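Local coordinates for SA0254 protein (Staphylococcus aureus subsp. aureus, PDB 2OOI) that is of unknown function but probably forms the effector-binding and dimerising domain of a GntR/HutC-type transcription regulator, at residues T48-E53 against K76-D81; S113-L118 against C127-Q132; T133-T136 against K140-D143; I147-H150 against Q155-I158. One frame throughout, in Å; residues are numbered along the deposited sequence.

How the contacts relate
All four contacts involve the six-stranded antiparallel sheet of the UTRA domain and follow one another along the chain. Contact 1 brings the loop after helix 72-75 to strand 49-58. Contact 2 ties helix 113-118 to strand 126-136, whose far end enters contact 3, about 22 Å away between centres. Contact 3 joins that strand to strand 141-150 near their hairpin turn. Contact 4 then carries strand 141-150 to strand 156-160. Contacts 2 and 4, with centres about 11 Å apart, touch through the pairing of strands 126-136 and 141-150, and both reach the second subunit, whereas contacts 1 and 3 do not. The sheet thus links the dimer interface to the loops and helices at its other end.

Contact 1. Residues T48-E53 against K76-D81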
loop_
_atom_site.group_PDB
_atom_site.type_symbol
_atom_site.label_atom_id
_atom_site.label_comp_id
_atom_site.label_asym_id
_atom_site.label_seq_id
_atom_site.Cartn_x
_atom_site.Cartn_y
_atom_site.Cartn_z
ATOM N N THR B 48 2.890 30.316 -8.111
ATOM C CA THR B 48 4.095 29.845 -7.472
ATOM C C THR B 48 3.799 28.622 -6.576
ATOM O O THR B 48 2.655 28.382 -6.148
ATOM C CB THR B 48 4.894 30.980 -6.733
ATOM O OG1 THR B 48 4.608 30.967 -5.329
ATOM C CG2 THR B 48 4.662 32.378 -7.343
ATOM N N VAL B 49 4.836 27.815 -6.376
ATOM C CA VAL B 49 4.771 26.639 -5.506
ATOM C C VAL B 49 5.938 26.691 -4.544
ATOM O O VAL B 49 6.991 27.191 -4.885
ATOM C CB VAL B 49 4.867 25.294 -6.287
ATOM C CG1 VAL B 49 3.677 25.090 -7.237
ATOM C CG2 VAL B 49 6.217 25.177 -7.023
ATOM N N TYR B 50 5.743 26.183 -3.335
ATOM C CA TYR B 50 6.849 25.917 -2.403
ATOM C C TYR B 50 7.341 24.497 -2.622
ATOM O O TYR B 50 6.527 23.600 -2.809
ATOM C CB TYR B 50 6.365 25.991 -0.976
ATOM C CG TYR B 50 5.851 27.332 -0.503
ATOM C CD1 TYR B 50 4.503 27.518 -0.227
ATOM C CD2 TYR B 50 6.730 28.401 -0.265
ATOM C CE1 TYR B 50 4.037 28.728 0.272
ATOM C CE2 TYR B 50 6.270 29.620 0.202
ATOM C CZ TYR B 50 4.926 29.776 0.488
ATOM O OH TYR B 50 4.454 30.965 0.988
ATOM N N TYR B 51 8.660 24.299 -2.608
ATOM C CA TYR B 51 9.267 22.972 -2.718
ATOM C C TYR B 51 9.982 22.675 -1.405
ATOM O O TYR B 51 10.697 23.543 -0.901
ATOM C CB TYR B 51 10.297 22.919 -3.860
ATOM C CG TYR B 51 11.054 21.614 -3.903
ATOM C CD1 TYR B 51 10.402 20.442 -4.267
ATOM C CD2 TYR B 51 12.394 21.530 -3.531
ATOM C CE1 TYR B 51 11.051 19.205 -4.266
ATOM C CE2 TYR B 51 13.072 20.288 -3.527
ATOM C CZ TYR B 51 12.379 19.125 -3.911
ATOM O OH TYR B 51 12.968 17.880 -3.929
ATOM N N LEU B 52 9.790 21.475 -0.850
ATOM C CA LEU B 52 10.634 21.033 0.246
ATOM C C LEU B 52 11.000 19.566 0.204
ATOM O O LEU B 52 10.216 18.745 -0.251
ATOM C CB LEU B 52 10.013 21.326 1.617
ATOM C CG LEU B 52 8.723 20.621 2.017
ATOM C CD1 LEU B 52 8.655 20.321 3.506
ATOM C CD2 LEU B 52 7.599 21.529 1.595
ATOM N N GLU B 53 12.209 19.281 0.675
ATOM C CA GLU B 53 12.636 17.934 0.994
ATOM C C GLU B 53 12.821 17.837 2.474
ATOM O O GLU B 53 13.435 18.700 3.098
ATOM C CB GLU B 53 13.955 17.575 0.333
ATOM C CG GLU B 53 13.836 17.475 -1.156
ATOM C CD GLU B 53 15.143 17.171 -1.835
ATOM O OE1 GLU B 53 16.155 17.084 -1.103
ATOM O OE2 GLU B 53 15.151 17.036 -3.088
ATOM N N LYS B 76 -1.485 29.491 0.966
ATOM C CA LYS B 76 -1.402 30.886 1.437
ATOM C C LYS B 76 -0.000 31.253 1.866
ATOM O O LYS B 76 0.520 32.299 1.445
ATOM C CB LYS B 76 -2.351 31.182 2.600
ATOM C CG LYS B 76 -3.828 31.136 2.270
ATOM C CD LYS B 76 -4.677 31.454 3.467
ATOM C CE LYS B 76 -6.143 31.390 3.129
ATOM N NZ LYS B 76 -6.982 31.694 4.326
ATOM N N TYR B 77 0.593 30.424 2.728
ATOM C CA TYR B 77 1.938 30.671 3.251
ATOM C C TYR B 77 2.578 29.454 3.945
ATOM O O TYR B 77 1.937 28.739 4.685
ATOM C CB TYR B 77 1.947 31.855 4.211
ATOM C CG TYR B 77 3.321 32.156 4.779
ATOM C CD1 TYR B 77 4.174 33.057 4.162
ATOM C CD2 TYR B 77 3.768 31.524 5.922
ATOM C CE1 TYR B 77 5.424 33.329 4.691
ATOM C CE2 TYR B 77 5.018 31.781 6.449
ATOM C CZ TYR B 77 5.840 32.678 5.835
ATOM O OH TYR B 77 7.067 32.926 6.386
ATOM N N LEU B 78 3.873 29.285 3.704
ATOM C CA LEU B 78 4.660 28.185 4.216
ATOM C C LEU B 78 6.102 28.717 4.314
ATOM O O LEU B 78 6.534 29.478 3.450
ATOM C CB LEU B 78 4.594 27.035 3.219
ATOM C CG LEU B 78 4.148 25.637 3.585
ATOM C CD1 LEU B 78 2.909 25.685 4.436
ATOM C CD2 LEU B 78 3.905 24.844 2.317
ATOM N N ASN B 79 6.815 28.347 5.375
ATOM C CA ASN B 79 8.261 28.533 5.484
ATOM C C ASN B 79 8.875 27.236 6.045
ATOM O O ASN B 79 8.144 26.268 6.345
ATOM C CB ASN B 79 8.587 29.719 6.379
ATOM C CG ASN B 79 8.625 29.356 7.862
ATOM O OD1 ASN B 79 7.843 28.543 8.343
ATOM N ND2 ASN B 79 9.563 29.964 8.589
ATOM N N ASP B 80 10.195 27.218 6.209
ATOM C CA ASP B 80 10.876 26.000 6.675
ATOM C C ASP B 80 10.680 25.656 8.171
ATOM O O ASP B 80 10.706 24.485 8.554
ATOM C CB ASP B 80 12.369 26.007 6.303
ATOM C CG ASP B 80 13.151 27.124 6.955
ATOM O OD1 ASP B 80 12.688 27.726 7.941
ATOM O OD2 ASP B 80 14.264 27.376 6.470
ATOM N N ASP B 81 10.460 26.663 9.003
ATOM C CA ASP B 81 10.098 26.391 10.367
ATOM C C ASP B 81 8.784 25.673 10.422
ATOM O O ASP B 81 8.710 24.624 11.039
ATOM C CB ASP B 81 10.041 27.665 11.199
ATOM C CG ASP B 81 11.425 28.219 11.496
ATOM O OD1 ASP B 81 12.275 27.384 11.908
ATOM O OD2 ASP B 81 11.656 29.461 11.321
#
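Y50 and L78 come closest in backbone, with their CA atoms 7.3 Å apart, as an extended loop from K76 to D81 passes strand residues 49-53 without pairing with them. The gap is bridged by the phenol of Y50. Its CG stands beside the backbone N and anti to the carbonyl carbon (chi1 -63°), which sends the ring toward the loop. There L78 CB sits over one face, 3.6 Å from the ring centroid and displaced toward the CE1 side, in a CH-pi contact; CE1 is its nearest ring atom at 3.4 Å. L78 CD2 adds a second touch at Y50 CD1 (3.7 Å). At the far end of the ring, Y50 OH accepts a weak, bent hydrogen bond from L78 N (3.2 Å, N-H...O angle 146°) and also reaches Y77 CA. In the UTRA domain this loop leads from helix 72-75 to helix 87-94, and the contact sets it against the antiparallel sheet, with the side chain of L78 about 10 Å from a bound zinc ion. F27 on the adjoining strand 20-30 also meets the Y50 ring, while Y70 of strand 61-71 touches L78. The CB of Y77 points away from the strand, yet Y77 CD1 lies 3.8 Å from Y50 OH; the backbone O of Y77 is hydrogen-bonded to Y90 OH.

Contact 2. Residues S113-L118 against C127-Q132; sequences SSEASL and CLRYHQ
E115 of helix 113-118 and R129 of strand 126-136 make the entire contact between these segments, a salt bridge from carboxylate to guanidinium. Both carboxylate oxygens converge on R129 NH2, which donates to E115 OE1 at 2.7 Å; that nitrogen lies too near the carboxylate in the model, so the detail of the pairing is doubtful. E115 approaches the guanidinium at its edge, with the two planar groups 47° apart. The glutamate chain runs extended beyond CG, whereas the arginine bends at chi3 (82°), and the two side chains cross at about a right angle. On the packed side, C127 SG lies 3.8 Å above the guanidinium plane, and E115 also touches I65 and Y67 of strand 61-71. R129 NH1 has a long, weak ion pair with D109. The other side is looser: S113, S114 and S117 line the exposed part of the helix, and R129 is partly exposed. E115 OE1 also accepts a hydrogen bond from T112 N, just before the helix, the N3 half of a capping box. The result is a short helix tethered to the antiparallel sheet of a UTRA domain, a fold related to that of chorismate lyase.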
loop_
_atom_site.group_PDB
_atom_site.type_symbol
_atom_site.label_atom_id
_atom_site.label_comp_id
_atom_site.label_asym_id
_atom_site.label_seq_id
_atom_site.Cartn_x
_atom_site.Cartn_y
_atom_site.Cartn_z
ATOM N N SER B 113 21.496 5.801 -4.805
ATOM C CA SER B 113 22.587 5.980 -3.849
ATOM C C SER B 113 22.344 7.177 -2.915
ATOM O O SER B 113 22.680 7.123 -1.735
ATOM C CB SER B 113 23.917 6.131 -4.602
ATOM O OG SER B 113 23.905 7.311 -5.401
ATOM N N SER B 114 21.741 8.242 -3.413
ATOM C CA SER B 114 21.535 9.409 -2.552
ATOM C C SER B 114 20.366 9.209 -1.577
ATOM O O SER B 114 20.404 9.680 -0.429
ATOM C CB SER B 114 21.323 10.656 -3.377
ATOM O OG SER B 114 20.066 10.573 -4.019
ATOM N N GLU B 115 19.329 8.502 -2.018
ATOM C CA GLU B 115 18.293 8.046 -1.082
ATOM C C GLU B 115 18.833 7.062 -0.032
ATOM O O GLU B 115 18.447 7.123 1.146
ATOM C CB GLU B 115 17.175 7.372 -1.828
ATOM C CG GLU B 115 16.354 8.312 -2.676
ATOM C CD GLU B 115 15.694 7.606 -3.849
ATOM O OE1 GLU B 115 15.886 6.366 -4.038
ATOM O OE2 GLU B 115 15.000 8.316 -4.610
ATOM N N ALA B 116 19.717 6.158 -0.446
ATOM C CA ALA B 116 20.227 5.143 0.488
ATOM C C ALA B 116 21.013 5.801 1.608
ATOM O O ALA B 116 20.945 5.373 2.750
ATOM C CB ALA B 116 21.081 4.083 -0.234
ATOM N N SER B 117 21.751 6.852 1.273
ATOM C CA SER B 117 22.519 7.576 2.262
ATOM C C SER B 117 21.615 8.233 3.257
ATOM O O SER B 117 21.828 8.110 4.448
ATOM C CB SER B 117 23.374 8.647 1.605
ATOM O OG SER B 117 24.455 8.032 0.940
ATOM N N LEU B 118 20.602 8.937 2.777
ATOM C CA LEU B 118 19.688 9.607 3.677
ATOM C C LEU B 118 18.949 8.628 4.603
ATOM O O LEU B 118 18.617 8.988 5.710
ATOM C CB LEU B 118 18.701 10.451 2.879
ATOM C CG LEU B 118 19.297 11.678 2.150
ATOM C CD1 LEU B 118 18.301 12.241 1.134
ATOM C CD2 LEU B 118 19.744 12.787 3.135
ATOM N N CYS B 127 12.808 -0.186 -1.501
ATOM C CA CYS B 127 12.035 0.905 -0.876
ATOM C C CYS B 127 10.590 0.842 -1.359
ATOM O O CYS B 127 10.275 0.038 -2.232
ATOM C CB CYS B 127 12.638 2.266 -1.236
ATOM S SG CYS B 127 12.807 2.530 -3.043
ATOM N N LEU B 128 9.729 1.675 -0.773
ATOM C CA LEU B 128 8.406 1.981 -1.314
ATOM C C LEU B 128 8.451 3.401 -1.831
ATOM O O LEU B 128 8.819 4.316 -1.087
ATOM C CB LEU B 128 7.318 1.884 -0.227
ATOM C CG LEU B 128 5.855 1.819 -0.709
ATOM C CD1 LEU B 128 5.624 0.526 -1.467
ATOM C CD2 LEU B 128 4.847 1.918 0.427
ATOM N N ARG B 129 8.105 3.589 -3.097
ATOM C CA ARG B 129 7.928 4.927 -3.684
ATOM C C ARG B 129 6.421 5.179 -3.686
ATOM O O ARG B 129 5.659 4.445 -4.314
ATOM C CB ARG B 129 8.506 5.055 -5.098
ATOM C CG ARG B 129 9.672 4.155 -5.393
ATOM C CD ARG B 129 10.563 4.617 -6.535
ATOM N NE ARG B 129 11.471 5.602 -5.962
ATOM C CZ ARG B 129 12.795 5.498 -5.819
ATOM N NH1 ARG B 129 13.525 4.488 -6.271
ATOM N NH2 ARG B 129 13.405 6.472 -5.217
ATOM N N TYR B 130 6.011 6.209 -2.964
ATOM C CA TYR B 130 4.621 6.493 -2.661
ATOM C C TYR B 130 4.351 7.927 -3.108
ATOM O O TYR B 130 5.177 8.804 -2.892
ATOM C CB TYR B 130 4.492 6.332 -1.161
ATOM C CG TYR B 130 3.192 6.643 -0.472
ATOM C CD1 TYR B 130 2.374 5.618 0.016
ATOM C CD2 TYR B 130 2.828 7.967 -0.199
ATOM C CE1 TYR B 130 1.206 5.900 0.721
ATOM C CE2 TYR B 130 1.662 8.264 0.517
ATOM C CZ TYR B 130 0.863 7.228 0.968
ATOM O OH TYR B 130 -0.286 7.539 1.679
ATOM N N HIS B 131 3.245 8.152 -3.805
ATOM C CA HIS B 131 2.904 9.491 -4.303
ATOM C C HIS B 131 1.527 9.834 -3.827
ATOM O O HIS B 131 0.642 9.008 -3.895
ATOM C CB HIS B 131 2.932 9.601 -5.836
ATOM C CG HIS B 131 2.681 10.998 -6.322
ATOM N ND1 HIS B 131 3.703 11.879 -6.612
ATOM C CD2 HIS B 131 1.530 11.696 -6.477
ATOM C CE1 HIS B 131 3.191 13.042 -6.969
ATOM N NE2 HIS B 131 1.875 12.961 -6.885
ATOM N N GLN B 132 1.335 11.055 -3.356
ATOM C CA GLN B 132 0.014 11.449 -2.916
ATOM C C GLN B 132 -0.342 12.833 -3.455
ATOM O O GLN B 132 0.464 13.744 -3.365
ATOM C CB GLN B 132 -0.060 11.396 -1.391
ATOM C CG GLN B 132 -1.489 11.492 -0.849
ATOM C CD GLN B 132 -1.654 11.030 0.601
ATOM O OE1 GLN B 132 -2.750 11.130 1.161
ATOM N NE2 GLN B 132 -0.579 10.520 1.207
#

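Contact 3. Residues T133-T136 against K140-D143; sequences TFYT and KPFD
F134 and D143 send their side chains the same way because their first torsions differ: the phenylalanine CG stands beside its backbone N, while the aspartate CG is anti to its own (chi1 168°). Ring and carboxylate lie side by side with planes 22° apart, and D143 OD2 comes 3.3 Å from F134 CD2; the other oxygen, OD1, is hydrogen-bonded to S145 OG. F142 instead holds CG between backbone N and carbonyl carbon (chi1 67°), which folds its ring back across the partner strand. Its CZ packs 3.5 Å from F134 CB, and its CD2 meets T136 CG2. In the backbone, F134 N donates to D143 O (3.0 Å) and F142 N to F134 O (2.8 Å). F142 and D143 together face F134, and the register slips by one before Y135 pairs with P141: a beta bulge in an antiparallel hairpin. On the face carrying Y135 and P141, the tyrosine CE1 touches the proline CB at 3.6 Å. Toward the turn, T136 N donates to K140 O (2.6 Å), and K140 N returns a bond to T136 OG1 (3.1 Å), so backbone and hydroxyl of one threonine hold both polar backbone atoms of the lysine. In the neighbouring strand 99-110, F101 stacks on Y135, I74 and V75 of helix 72-75 cover F142 with L91 of helix 87-94, and F88 of that second helix meets F134 and D143.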
loop_
_atom_site.group_PDB
_atom_site.type_symbol
_atom_site.label_atom_id
_atom_site.label_comp_id
_atom_site.label_asym_id
_atom_site.label_seq_id
_atom_site.Cartn_x
_atom_site.Cartn_y
_atom_site.Cartn_z
ATOM N N THR B 133 -1.538 12.989 -4.023
ATOM C CA THR B 133 -1.999 14.305 -4.448
ATOM C C THR B 133 -3.206 14.673 -3.618
ATOM O O THR B 133 -4.166 13.919 -3.582
ATOM C CB THR B 133 -2.394 14.320 -5.890
ATOM O OG1 THR B 133 -1.250 14.011 -6.680
ATOM C CG2 THR B 133 -2.948 15.718 -6.296
ATOM N N PHE B 134 -3.141 15.823 -2.945
ATOM C CA PHE B 134 -4.202 16.253 -2.050
ATOM C C PHE B 134 -5.059 17.338 -2.707
ATOM O O PHE B 134 -4.541 18.253 -3.361
ATOM C CB PHE B 134 -3.616 16.829 -0.756
ATOM C CG PHE B 134 -2.880 15.827 0.107
ATOM C CD1 PHE B 134 -3.510 15.237 1.203
ATOM C CD2 PHE B 134 -1.531 15.513 -0.147
ATOM C CE1 PHE B 134 -2.814 14.317 2.033
ATOM C CE2 PHE B 134 -0.827 14.604 0.669
ATOM C CZ PHE B 134 -1.470 14.005 1.762
ATOM N N TYR B 135 -6.364 17.257 -2.504
ATOM C CA TYR B 135 -7.265 18.252 -3.026
ATOM C C TYR B 135 -8.024 18.881 -1.891
ATOM O O TYR B 135 -8.328 18.232 -0.892
ATOM C CB TYR B 135 -8.270 17.640 -3.991
ATOM C CG TYR B 135 -7.661 16.902 -5.152
ATOM C CD1 TYR B 135 -7.753 17.396 -6.453
ATOM C CD2 TYR B 135 -7.006 15.701 -4.957
ATOM C CE1 TYR B 135 -7.200 16.707 -7.514
ATOM C CE2 TYR B 135 -6.455 15.016 -6.005
ATOM C CZ TYR B 135 -6.558 15.522 -7.276
ATOM O OH TYR B 135 -5.994 14.808 -8.293
ATOM N N THR B 136 -8.356 20.149 -2.069
ATOM C CA THR B 136 -9.244 20.826 -1.153
ATOM C C THR B 136 -10.638 20.253 -1.310
ATOM O O THR B 136 -10.922 19.509 -2.254
ATOM C CB THR B 136 -9.353 22.303 -1.470
ATOM O OG1 THR B 136 -10.045 22.453 -2.714
ATOM C CG2 THR B 136 -7.977 22.942 -1.528
ATOM N N LYS B 140 -9.766 21.317 -5.531
ATOM C CA LYS B 140 -8.564 22.030 -5.970
ATOM C C LYS B 140 -7.352 21.240 -5.480
ATOM O O LYS B 140 -7.216 20.981 -4.293
ATOM C CB LYS B 140 -8.559 23.491 -5.468
ATOM C CG LYS B 140 -9.740 24.338 -6.029
ATOM C CD LYS B 140 -9.880 25.769 -5.389
ATOM C CE LYS B 140 -11.242 26.460 -5.743
ATOM N NZ LYS B 140 -11.686 27.588 -4.808
ATOM N N PRO B 141 -6.488 20.812 -6.395
ATOM C CA PRO B 141 -5.318 20.047 -5.972
ATOM C C PRO B 141 -4.273 20.987 -5.442
ATOM O O PRO B 141 -3.961 21.926 -6.126
ATOM C CB PRO B 141 -4.828 19.409 -7.271
ATOM C CG PRO B 141 -5.281 20.330 -8.362
ATOM C CD PRO B 141 -6.531 21.021 -7.851
ATOM N N PHE B 142 -3.735 20.777 -4.244
ATOM C CA PHE B 142 -2.809 21.772 -3.697
ATOM C C PHE B 142 -1.430 21.255 -3.282
ATOM O O PHE B 142 -0.529 22.062 -3.040
ATOM C CB PHE B 142 -3.466 22.493 -2.526
ATOM C CG PHE B 142 -3.701 21.623 -1.346
ATOM C CD1 PHE B 142 -2.708 21.413 -0.426
ATOM C CD2 PHE B 142 -4.914 20.988 -1.169
ATOM C CE1 PHE B 142 -2.911 20.590 0.661
ATOM C CE2 PHE B 142 -5.128 20.142 -0.069
ATOM C CZ PHE B 142 -4.122 19.949 0.839
ATOM N N ASP B 143 -1.251 19.934 -3.213
ATOM C CA ASP B 143 -0.018 19.336 -2.695
ATOM C C ASP B 143 0.296 18.095 -3.492
ATOM O O ASP B 143 -0.510 17.166 -3.527
ATOM C CB ASP B 143 -0.228 18.971 -1.227
ATOM C CG ASP B 143 0.876 18.080 -0.638
ATOM O OD1 ASP B 143 1.848 17.714 -1.326
ATOM O OD2 ASP B 143 0.767 17.759 0.567
#

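Contact 4. Residues I147-H150 against Q155-I158; sequences IVFH and QFYI
F149 and F156 form a T-shaped aromatic pair between strand 141-150 of the UTRA-domain sheet and strand 156-160, the C-terminal strand that follows a short connection. F156 presents its edge and F149 its face: the centroids are 5.0 Å apart and the ring planes stand at 89°. From CB, which points toward the later strand, the F149 side chain places CG beside the backbone N (chi1 -74°), and CG makes the closest approach, 3.8 Å from F156 CZ. CD1 and CD2 flank that same CZ almost evenly, each at 3.9 Å. Farther out, CE1 and CE2 are equidistant from CZ and CE2 of F156, and at the tip F149 CZ is nearer to F156 CE2 (3.9 Å). The even spacing follows from F156 CZ lying over the centre of the F149 ring, 3.7 Å above its plane. Y130 of strand 126-136 also meets F149 edge-to-face, and F11 of helix 11-14 touches it, so the ring is buried among several elements. F156 in turn packs against F106 of the second subunit, while F156, Y157 and I158 pair in an antiparallel ladder with a strand of that subunit, extending the sheet across the dimer interface. The pair therefore couples the core of one chain to its interface strand. Opposite F156, the other face of F149 is covered toward its rim by I147 CG2, 3.5 Å above the ring plane.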
loop_
_atom_site.group_PDB
_atom_site.type_symbol
_atom_site.label_atom_id
_atom_site.label_comp_id
_atom_site.label_asym_id
_atom_site.label_seq_id
_atom_site.Cartn_x
_atom_site.Cartn_y
_atom_site.Cartn_z
ATOM N N ILE B 147 7.123 10.264 -1.589
ATOM C CA ILE B 147 7.784 9.766 -0.408
ATOM C C ILE B 147 8.569 8.529 -0.779
ATOM O O ILE B 147 8.058 7.673 -1.497
ATOM C CB ILE B 147 6.764 9.434 0.642
ATOM C CG1 ILE B 147 5.881 10.665 0.880
ATOM C CG2 ILE B 147 7.441 8.955 1.916
ATOM C CD1 ILE B 147 4.943 10.544 2.073
ATOM N N VAL B 148 9.822 8.435 -0.331
ATOM C CA VAL B 148 10.516 7.138 -0.421
ATOM C C VAL B 148 10.740 6.591 0.991
ATOM O O VAL B 148 11.362 7.223 1.827
ATOM C CB VAL B 148 11.735 7.146 -1.421
ATOM C CG1 VAL B 148 12.438 5.854 -1.387
ATOM C CG2 VAL B 148 11.367 7.535 -2.798
ATOM N N PHE B 149 10.137 5.430 1.248
ATOM C CA PHE B 149 10.132 4.813 2.566
ATOM C C PHE B 149 11.318 3.886 2.807
ATOM O O PHE B 149 11.782 3.168 1.916
ATOM C CB PHE B 149 8.854 4.008 2.764
ATOM C CG PHE B 149 7.623 4.847 3.002
ATOM C CD1 PHE B 149 6.768 5.157 1.970
ATOM C CD2 PHE B 149 7.319 5.310 4.276
ATOM C CE1 PHE B 149 5.630 5.930 2.198
ATOM C CE2 PHE B 149 6.193 6.071 4.506
ATOM C CZ PHE B 149 5.342 6.373 3.464
ATOM N N HIS B 150 11.801 3.929 4.043
ATOM C CA HIS B 150 12.753 2.951 4.570
ATOM C C HIS B 150 12.057 1.595 4.639
ATOM O O HIS B 150 11.033 1.474 5.291
ATOM C CB HIS B 150 13.182 3.394 5.973
ATOM C CG HIS B 150 14.284 2.570 6.547
ATOM N ND1 HIS B 150 15.561 3.060 6.729
ATOM C CD2 HIS B 150 14.311 1.277 6.950
ATOM C CE1 HIS B 150 16.322 2.103 7.235
ATOM N NE2 HIS B 150 15.588 1.009 7.371
ATOM N N GLN B 155 5.901 -0.130 7.899
ATOM C CA GLN B 155 5.041 -1.324 7.888
ATOM C C GLN B 155 3.591 -0.827 7.863
ATOM O O GLN B 155 3.194 -0.073 8.720
ATOM C CB GLN B 155 5.316 -2.185 9.121
ATOM C CG GLN B 155 6.819 -2.562 9.375
ATOM C CD GLN B 155 7.269 -3.876 8.683
ATOM O OE1 GLN B 155 6.675 -4.945 8.873
ATOM N NE2 GLN B 155 8.333 -3.783 7.876
ATOM N N PHE B 156 2.808 -1.229 6.871
ATOM C CA PHE B 156 1.574 -0.512 6.529
ATOM C C PHE B 156 0.311 -1.290 6.897
ATOM O O PHE B 156 0.373 -2.498 7.172
ATOM C CB PHE B 156 1.584 -0.170 5.035
ATOM C CG PHE B 156 2.750 0.689 4.621
ATOM C CD1 PHE B 156 3.964 0.115 4.266
ATOM C CD2 PHE B 156 2.636 2.068 4.599
ATOM C CE1 PHE B 156 5.043 0.889 3.902
ATOM C CE2 PHE B 156 3.714 2.861 4.221
ATOM C CZ PHE B 156 4.921 2.271 3.875
ATOM N N TYR B 157 -0.824 -0.587 6.907
ATOM C CA TYR B 157 -2.114 -1.168 7.283
ATOM C C TYR B 157 -3.239 -0.519 6.502
ATOM O O TYR B 157 -3.252 0.690 6.342
ATOM C CB TYR B 157 -2.370 -1.007 8.786
ATOM C CG TYR B 157 -3.756 -1.452 9.193
ATOM C CD1 TYR B 157 -4.140 -2.798 9.083
ATOM C CD2 TYR B 157 -4.708 -0.530 9.650
ATOM C CE1 TYR B 157 -5.441 -3.224 9.431
ATOM C CE2 TYR B 157 -6.019 -0.942 10.007
ATOM C CZ TYR B 157 -6.375 -2.294 9.893
ATOM O OH TYR B 157 -7.645 -2.709 10.233
ATOM N N ILE B 158 -4.172 -1.314 5.984
ATOM C CA ILE B 158 -5.419 -0.756 5.452
ATOM C C ILE B 158 -6.615 -1.454 6.087
ATOM O O ILE B 158 -6.678 -2.685 6.105
ATOM C CB ILE B 158 -5.557 -0.898 3.949
ATOM C CG1 ILE B 158 -4.382 -0.230 3.239
ATOM C CG2 ILE B 158 -6.874 -0.279 3.492
ATOM C CD1 ILE B 158 -4.568 -0.145 1.723
#